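Local coordinates for Serine/threonine-protein kinase PknE (Mycobacterium tuberculosis, PDB 2H34), which catalyses ATP-dependent phosphorylation of serine and threonine residues in proteins and probably supports survival of the bacterium in its host during infection, at residues Pro134-Asp148 and Thr283-Leu295. Residues are numbered along the deposited sequence; the frame is centred on the assembly and turned at random.
Sequences PRAVAIVRQIGSALD and TCGDLSAAAHAAL
G144 faces C284 and R141 faces S288 where helix 134-148 packs almost antiparallel against helix 284-293, the axes 8.5 Å apart and their directions 165° from each other. Small residues permit this closeness: G144 has no side chain to hold the backbones apart, and CB of C284 rests on its CA and carbonyl oxygen. The thiol of C284 is turned from there to L147, whose CD1 lies 3.6 Å from SG; a slim, polarisable sulfur suits a buried place between a leucine and a bare backbone. One turn further along, S288 is again small enough to fit, set against CB and CG of R141.

At one end, the carboxylate of D148 meets the start of helix 284-293. D148 OD1 accepts from C284 N at 3.1 Å through its syn lone pair, in a bent bond. The other oxygen, OD2, lies 3.1 Å from G285 N. T283 is the N-cap, its OG1 accepting from D286 N at 2.8 Å, so acidic and hydroxyl side chains gather at the amide end of the helix, where the dipole would probably favour a negative charge.

In protein-kinase terms, this is the pairing of helices αE and αI in the mainly helical C-lobe. L147 also touches V160, next to the predicted catalytic D159, while C284 also touches L221 of helix 217-230.

Toward the other end the packing becomes apolar. V137, branched and compact, sets CG1 against CB of A291 and the backbone of H292, while CG2 meets L295 CD1 at 4.1 Å. L295's forked end lets its methyls also reach the P134 ring. On the exposed flank, long, flexible R141 bends at chi3 (-54°), bringing NH2 to 3.1 Å from H292 ND1, with guanidinium and imidazole planes 85° apart.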
loop_
_atom_site.group_PDB
_atom_site.type_symbol
_atom_site.label_atom_id
_atom_site.label_comp_id
_atom_site.label_asym_id
_atom_site.label_seq_id
_atom_site.Cartn_x
_atom_site.Cartn_y
_atom_site.Cartn_z
ATOM N N PRO A 134 -13.289 -11.829 8.021
ATOM C CA PRO A 134 -13.661 -11.794 6.604
ATOM C C PRO A 134 -13.465 -10.424 5.955
ATOM O O PRO A 134 -13.101 -10.337 4.788
ATOM C CB PRO A 134 -15.145 -12.157 6.629
ATOM C CG PRO A 134 -15.292 -12.982 7.868
ATOM C CD PRO A 134 -14.397 -12.314 8.862
ATOM N N ARG A 135 -13.704 -9.366 6.713
ATOM C CA ARG A 135 -13.482 -8.020 6.233
ATOM C C ARG A 135 -11.990 -7.779 5.999
ATOM O O ARG A 135 -11.586 -7.269 4.949
ATOM C CB ARG A 135 -14.042 -7.041 7.247
ATOM C CG ARG A 135 -14.245 -5.665 6.723
ATOM C CD ARG A 135 -15.440 -5.045 7.394
ATOM N NE ARG A 135 -15.457 -3.595 7.242
ATOM C CZ ARG A 135 -15.217 -2.743 8.232
ATOM N NH1 ARG A 135 -14.931 -3.196 9.446
ATOM N NH2 ARG A 135 -15.273 -1.437 8.009
ATOM N N ALA A 136 -11.172 -8.169 6.973
ATOM C CA ALA A 136 -9.728 -8.038 6.859
ATOM C C ALA A 136 -9.264 -8.712 5.588
ATOM O O ALA A 136 -8.543 -8.123 4.785
ATOM C CB ALA A 136 -9.065 -8.656 8.041
ATOM N N VAL A 137 -9.722 -9.945 5.401
ATOM C CA VAL A 137 -9.363 -10.742 4.239
ATOM C C VAL A 137 -9.811 -10.017 2.976
ATOM O O VAL A 137 -8.996 -9.773 2.081
ATOM C CB VAL A 137 -9.938 -12.192 4.309
ATOM C CG1 VAL A 137 -9.548 -12.999 3.065
ATOM C CG2 VAL A 137 -9.433 -12.914 5.557
ATOM N N ALA A 138 -11.080 -9.630 2.921
ATOM C CA ALA A 138 -11.585 -8.910 1.756
ATOM C C ALA A 138 -10.657 -7.754 1.393
ATOM O O ALA A 138 -10.272 -7.600 0.238
ATOM C CB ALA A 138 -12.985 -8.417 1.991
ATOM N N ILE A 139 -10.261 -6.962 2.385
ATOM C CA ILE A 139 -9.352 -5.851 2.124
ATOM C C ILE A 139 -7.984 -6.344 1.647
ATOM O O ILE A 139 -7.507 -5.911 0.602
ATOM C CB ILE A 139 -9.290 -4.856 3.310
ATOM C CG1 ILE A 139 -10.653 -4.154 3.419
ATOM C CG2 ILE A 139 -8.186 -3.822 3.102
ATOM C CD1 ILE A 139 -11.051 -3.763 4.803
ATOM N N VAL A 140 -7.378 -7.288 2.358
ATOM C CA VAL A 140 -6.075 -7.818 1.926
ATOM C C VAL A 140 -6.112 -8.347 0.487
ATOM O O VAL A 140 -5.191 -8.108 -0.289
ATOM C CB VAL A 140 -5.546 -8.882 2.901
ATOM C CG1 VAL A 140 -4.331 -9.577 2.344
ATOM C CG2 VAL A 140 -5.186 -8.220 4.224
ATOM N N ARG A 141 -7.200 -9.023 0.130
ATOM C CA ARG A 141 -7.331 -9.618 -1.203
ATOM C C ARG A 141 -7.195 -8.583 -2.310
ATOM O O ARG A 141 -6.414 -8.771 -3.234
ATOM C CB ARG A 141 -8.636 -10.421 -1.342
ATOM C CG ARG A 141 -8.653 -11.336 -2.564
ATOM C CD ARG A 141 -9.993 -11.986 -2.817
ATOM N NE ARG A 141 -10.470 -12.702 -1.631
ATOM C CZ ARG A 141 -11.638 -12.469 -1.025
ATOM N NH1 ARG A 141 -12.473 -11.543 -1.502
ATOM N NH2 ARG A 141 -11.981 -13.165 0.059
ATOM N N GLN A 142 -7.929 -7.482 -2.181
ATOM C CA GLN A 142 -7.907 -6.390 -3.156
ATOM C C GLN A 142 -6.564 -5.681 -3.284
ATOM O O GLN A 142 -6.174 -5.333 -4.385
ATOM C CB GLN A 142 -8.960 -5.340 -2.829
ATOM C CG GLN A 142 -10.367 -5.827 -2.792
ATOM C CD GLN A 142 -11.289 -4.795 -2.191
ATOM O OE1 GLN A 142 -11.637 -4.883 -1.016
ATOM N NE2 GLN A 142 -11.679 -3.797 -2.983
ATOM N N ILE A 143 -5.875 -5.423 -2.171
ATOM C CA ILE A 143 -4.581 -4.762 -2.244
ATOM C C ILE A 143 -3.515 -5.700 -2.801
ATOM O O ILE A 143 -2.683 -5.280 -3.607
ATOM C CB ILE A 143 -4.138 -4.175 -0.882
ATOM C CG1 ILE A 143 -4.931 -2.923 -0.569
ATOM C CG2 ILE A 143 -2.668 -3.792 -0.890
ATOM C CD1 ILE A 143 -6.082 -3.212 0.277
ATOM N N GLY A 144 -3.540 -6.964 -2.381
ATOM C CA GLY A 144 -2.578 -7.951 -2.888
ATOM C C GLY A 144 -2.690 -8.053 -4.397
ATOM O O GLY A 144 -1.691 -8.200 -5.121
ATOM N N SER A 145 -3.928 -7.926 -4.856
ATOM C CA SER A 145 -4.241 -7.910 -6.268
ATOM C C SER A 145 -3.555 -6.729 -6.950
ATOM O O SER A 145 -2.868 -6.909 -7.953
ATOM C CB SER A 145 -5.764 -7.883 -6.463
ATOM O OG SER A 145 -6.107 -7.855 -7.821
ATOM N N ALA A 146 -3.696 -5.533 -6.380
ATOM C CA ALA A 146 -3.016 -4.352 -6.901
ATOM C C ALA A 146 -1.498 -4.552 -6.912
ATOM O O ALA A 146 -0.823 -4.252 -7.894
ATOM C CB ALA A 146 -3.386 -3.144 -6.092
ATOM N N LEU A 147 -0.970 -5.076 -5.812
ATOM C CA LEU A 147 0.446 -5.317 -5.701
ATOM C C LEU A 147 0.935 -6.281 -6.772
ATOM O O LEU A 147 1.929 -5.987 -7.443
ATOM C CB LEU A 147 0.783 -5.854 -4.318
ATOM C CG LEU A 147 0.626 -4.925 -3.117
ATOM C CD1 LEU A 147 0.903 -5.690 -1.831
ATOM C CD2 LEU A 147 1.553 -3.734 -3.248
ATOM N N ASP A 148 0.252 -7.419 -6.939
ATOM C CA ASP A 148 0.625 -8.391 -7.977
ATOM C C ASP A 148 0.728 -7.719 -9.351
ATOM O O ASP A 148 1.684 -7.928 -10.098
ATOM C CB ASP A 148 -0.419 -9.501 -8.083
ATOM C CG ASP A 148 -0.335 -10.528 -6.964
ATOM O OD1 ASP A 148 0.704 -10.657 -6.271
ATOM O OD2 ASP A 148 -1.352 -11.243 -6.809
ATOM N N THR A 283 3.332 -15.018 -4.373
ATOM C CA THR A 283 2.466 -13.894 -4.692
ATOM C C THR A 283 1.550 -13.454 -3.544
ATOM O O THR A 283 1.258 -14.210 -2.610
ATOM C CB THR A 283 1.555 -14.190 -5.897
ATOM O OG1 THR A 283 0.579 -15.165 -5.521
ATOM C CG2 THR A 283 2.363 -14.668 -7.086
ATOM N N CYS A 284 1.071 -12.222 -3.657
ATOM C CA CYS A 284 0.034 -11.732 -2.792
ATOM C C CYS A 284 -1.244 -12.492 -3.063
ATOM O O CYS A 284 -2.094 -12.632 -2.172
ATOM C CB CYS A 284 -0.184 -10.250 -3.049
ATOM S SG CYS A 284 1.034 -9.228 -2.244
ATOM N N GLY A 285 -1.379 -12.974 -4.297
ATOM C CA GLY A 285 -2.517 -13.799 -4.682
ATOM C C GLY A 285 -2.572 -15.065 -3.852
ATOM O O GLY A 285 -3.633 -15.448 -3.359
ATOM N N ASP A 286 -1.415 -15.695 -3.669
ATOM C CA ASP A 286 -1.335 -16.921 -2.887
ATOM C C ASP A 286 -1.533 -16.649 -1.413
ATOM O O ASP A 286 -2.166 -17.444 -0.713
ATOM C CB ASP A 286 -0.018 -17.644 -3.133
ATOM C CG ASP A 286 0.100 -18.159 -4.549
ATOM O OD1 ASP A 286 1.248 -18.322 -5.008
ATOM O OD2 ASP A 286 -0.944 -18.390 -5.211
ATOM N N LEU A 287 -0.991 -15.528 -0.946
ATOM C CA LEU A 287 -1.314 -15.023 0.377
ATOM C C LEU A 287 -2.827 -14.939 0.529
ATOM O O LEU A 287 -3.411 -15.591 1.400
ATOM C CB LEU A 287 -0.732 -13.629 0.542
ATOM C CG LEU A 287 -0.447 -13.085 1.941
ATOM C CD1 LEU A 287 -0.255 -11.600 1.819
ATOM C CD2 LEU A 287 -1.530 -13.374 2.950
ATOM N N SER A 288 -3.454 -14.130 -0.329
ATOM C CA SER A 288 -4.898 -13.932 -0.297
ATOM C C SER A 288 -5.584 -15.272 -0.238
ATOM O O SER A 288 -6.428 -15.494 0.622
ATOM C CB SER A 288 -5.391 -13.159 -1.528
ATOM O OG SER A 288 -5.325 -11.760 -1.326
ATOM N N ALA A 289 -5.203 -16.173 -1.140
ATOM C CA ALA A 289 -5.909 -17.436 -1.264
ATOM C C ALA A 289 -5.866 -18.156 0.076
ATOM O O ALA A 289 -6.907 -18.571 0.599
ATOM C CB ALA A 289 -5.327 -18.287 -2.387
ATOM N N ALA A 290 -4.666 -18.248 0.648
ATOM C CA ALA A 290 -4.464 -18.914 1.926
ATOM C C ALA A 290 -5.280 -18.243 3.016
ATOM O O ALA A 290 -5.907 -18.903 3.826
ATOM C CB ALA A 290 -2.989 -18.913 2.291
ATOM N N ALA A 291 -5.265 -16.916 3.019
ATOM C CA ALA A 291 -5.981 -16.124 4.010
ATOM C C ALA A 291 -7.469 -16.439 3.964
ATOM O O ALA A 291 -8.097 -16.725 4.992
ATOM C CB ALA A 291 -5.743 -14.658 3.748
ATOM N N HIS A 292 -8.011 -16.388 2.751
ATOM C CA HIS A 292 -9.391 -16.733 2.482
ATOM C C HIS A 292 -9.731 -18.125 3.009
ATOM O O HIS A 292 -10.689 -18.307 3.762
ATOM C CB HIS A 292 -9.633 -16.668 0.977
ATOM C CG HIS A 292 -11.046 -16.951 0.581
ATOM N ND1 HIS A 292 -12.093 -16.113 0.903
ATOM C CD2 HIS A 292 -11.586 -17.975 -0.117
ATOM C CE1 HIS A 292 -13.217 -16.607 0.420
ATOM N NE2 HIS A 292 -12.937 -17.738 -0.200
ATOM N N ALA A 293 -8.915 -19.095 2.616
ATOM C CA ALA A 293 -9.104 -20.482 3.000
ATOM C C ALA A 293 -9.015 -20.686 4.515
ATOM O O ALA A 293 -9.448 -21.726 5.031
ATOM C CB ALA A 293 -8.087 -21.368 2.277
ATOM N N ALA A 294 -8.474 -19.697 5.228
ATOM C CA ALA A 294 -8.323 -19.812 6.673
ATOM C C ALA A 294 -9.562 -19.342 7.443
ATOM O O ALA A 294 -9.519 -19.172 8.658
ATOM C CB ALA A 294 -7.052 -19.094 7.159
ATOM N N LEU A 295 -10.670 -19.152 6.734
ATOM C CA LEU A 295 -11.948 -18.919 7.384
ATOM C C LEU A 295 -12.744 -20.223 7.443
ATOM O O LEU A 295 -13.001 -20.861 6.415
ATOM C CB LEU A 295 -12.719 -17.811 6.667
ATOM C CG LEU A 295 -12.110 -16.400 6.789
ATOM C CD1 LEU A 295 -12.670 -15.428 5.755
ATOM C CD2 LEU A 295 -12.312 -15.858 8.210
#